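Long-range contact in tyrosine specific protein phosphatase (Trypanosoma cruzi, PDB 4AZ1), which probably removes phosphate from phosphotyrosine residues of proteins: residues A[114-119]-A[223-228]. Numbering follows the deposited sequence.
Sequences SLVIMV and VVHCSA. With FMT (formic acid), chain D.
Val223 to His225 run parallel to Val116 to Met118 in the central mixed sheet of the protein tyrosine phosphatase fold, and the chain then enters the HCSAGIGR signature loop, this family's phosphate-binding P-loop. Four backbone hydrogen bonds join the strands: Val223 N to Leu115 O, Ile117 N to Val223 O (2.7 Å), His225 N to Ile117 O and Val119 N to His225 O. The last reaches the mouth of the loop. Val116 and Val223 lie side by side, CG2 of the former 4.1 Å from CB of the latter, on the face that also bears Met118 and His225; Ile117 and Val224 turn to the other, toward helix 232-247. The extended Met118 side chain crosses the imidazole at a slant, its CG 3.3 Å from His225 CE1, while Met118 CA sits over one ring face. His225 CG lies between its own backbone N and carbonyl carbon (chi1 71°), bringing the ring back toward the neighbouring strand. Both ring nitrogens are engaged: NE2 with Tyr133 OH, ND1 with Cys226 O at 3.1 Å, close to the ring plane. That bond ties the ring to the first peptide of the loop; Cys226 corresponds to the family's nucleophilic cysteine. A formic acid molecule, also hydrogen-bonded to Arg232, sits where a substrate phosphate would probably bind, accepting from Ser227 N through O1 and from Ala228 N through O2 at 2.9 Å.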
loop_
_atom_site.group_PDB
_atom_site.type_symbol
_atom_site.label_atom_id
_atom_site.label_comp_id
_atom_site.label_asym_id
_atom_site.label_seq_id
_atom_site.Cartn_x
_atom_site.Cartn_y
_atom_site.Cartn_z
ATOM N N SER A 114 4.034 -5.489 -18.368
ATOM C CA SER A 114 2.882 -5.972 -19.126
ATOM C C SER A 114 2.259 -7.248 -18.530
ATOM O O SER A 114 1.068 -7.515 -18.730
ATOM C CB SER A 114 3.249 -6.130 -20.612
ATOM O OG SER A 114 2.432 -7.082 -21.266
ATOM N N LEU A 115 3.045 -8.011 -17.769
ATOM C CA LEU A 115 2.566 -9.298 -17.271
ATOM C C LEU A 115 3.087 -9.595 -15.870
ATOM O O LEU A 115 4.299 -9.574 -15.609
ATOM C CB LEU A 115 2.946 -10.444 -18.230
ATOM C CG LEU A 115 2.644 -11.876 -17.762
ATOM C CD1 LEU A 115 1.143 -12.073 -17.560
ATOM C CD2 LEU A 115 3.183 -12.916 -18.744
ATOM N N VAL A 116 2.146 -9.862 -14.976
ATOM C CA VAL A 116 2.441 -10.235 -13.610
ATOM C C VAL A 116 1.901 -11.631 -13.382
ATOM O O VAL A 116 0.717 -11.896 -13.637
ATOM C CB VAL A 116 1.733 -9.291 -12.613
ATOM C CG1 VAL A 116 1.849 -9.862 -11.182
ATOM C CG2 VAL A 116 2.350 -7.899 -12.698
ATOM N N ILE A 117 2.760 -12.529 -12.917
ATOM C CA ILE A 117 2.317 -13.877 -12.622
ATOM C C ILE A 117 2.446 -14.119 -11.135
ATOM O O ILE A 117 3.515 -13.905 -10.557
ATOM C CB ILE A 117 3.142 -14.919 -13.367
ATOM C CG1 ILE A 117 2.957 -14.736 -14.871
ATOM C CG2 ILE A 117 2.727 -16.340 -12.943
ATOM C CD1 ILE A 117 3.681 -15.770 -15.682
ATOM N N MET A 118 1.335 -14.533 -10.522
ATOM C CA MET A 118 1.272 -14.781 -9.096
ATOM C C MET A 118 1.038 -16.277 -8.904
ATOM O O MET A 118 0.024 -16.815 -9.365
ATOM C CB MET A 118 0.118 -13.966 -8.475
ATOM C CG MET A 118 -0.075 -14.238 -6.995
ATOM S SD MET A 118 -1.439 -13.249 -6.355
ATOM C CE MET A 118 -1.549 -13.946 -4.705
ATOM N N VAL A 119 1.982 -16.950 -8.243
ATOM C CA VAL A 119 1.917 -18.399 -8.089
ATOM C C VAL A 119 1.659 -18.822 -6.638
ATOM O O VAL A 119 2.410 -19.606 -6.048
ATOM C CB VAL A 119 3.220 -19.079 -8.631
ATOM C CG1 VAL A 119 3.024 -20.560 -8.748
ATOM C CG2 VAL A 119 3.546 -18.543 -10.010
ATOM N N VAL A 223 6.976 -9.876 -14.348
ATOM C CA VAL A 223 7.038 -9.953 -12.890
ATOM C C VAL A 223 6.444 -11.276 -12.396
ATOM O O VAL A 223 5.337 -11.650 -12.791
ATOM C CB VAL A 223 6.314 -8.771 -12.218
ATOM C CG1 VAL A 223 6.153 -9.016 -10.702
ATOM C CG2 VAL A 223 7.065 -7.465 -12.475
ATOM N N VAL A 224 7.181 -11.983 -11.537
ATOM C CA VAL A 224 6.710 -13.246 -10.961
ATOM C C VAL A 224 6.865 -13.236 -9.440
ATOM O O VAL A 224 7.950 -12.952 -8.932
ATOM C CB VAL A 224 7.515 -14.440 -11.515
ATOM C CG1 VAL A 224 6.904 -15.759 -11.042
ATOM C CG2 VAL A 224 7.569 -14.385 -13.020
ATOM N N HIS A 225 5.796 -13.537 -8.708
ATOM C CA HIS A 225 5.930 -13.615 -7.255
ATOM C C HIS A 225 5.119 -14.757 -6.683
ATOM O O HIS A 225 4.103 -15.144 -7.246
ATOM C CB HIS A 225 5.530 -12.295 -6.571
ATOM C CG HIS A 225 4.066 -12.008 -6.601
ATOM N ND1 HIS A 225 3.222 -12.320 -5.557
ATOM C CD2 HIS A 225 3.293 -11.408 -7.547
ATOM C CE1 HIS A 225 1.992 -11.922 -5.851
ATOM N NE2 HIS A 225 2.009 -11.376 -7.056
ATOM N N CYS A 226 5.605 -15.315 -5.577
ATOM C CA CYS A 226 4.806 -16.220 -4.764
ATOM C C CYS A 226 4.624 -15.513 -3.435
ATOM O O CYS A 226 4.126 -14.387 -3.428
ATOM C CB CYS A 226 5.473 -17.585 -4.618
ATOM S SG CYS A 226 7.250 -17.551 -4.314
ATOM N N SER A 227 5.032 -16.114 -2.316
ATOM C CA SER A 227 5.037 -15.343 -1.056
ATOM C C SER A 227 6.364 -14.620 -0.810
ATOM O O SER A 227 6.395 -13.387 -0.719
ATOM C CB SER A 227 4.630 -16.188 0.161
ATOM O OG SER A 227 4.514 -15.369 1.341
ATOM N N ALA A 228 7.458 -15.376 -0.713
ATOM C CA ALA A 228 8.777 -14.777 -0.512
ATOM C C ALA A 228 9.455 -14.512 -1.848
ATOM O O ALA A 228 10.486 -13.852 -1.901
ATOM C CB ALA A 228 9.657 -15.688 0.367
HETATM C C FMT D . 6.371 -19.079 -0.530
HETATM O O1 FMT D . 5.373 -18.949 -1.241
HETATM O O2 FMT D . 7.233 -18.205 -0.403
#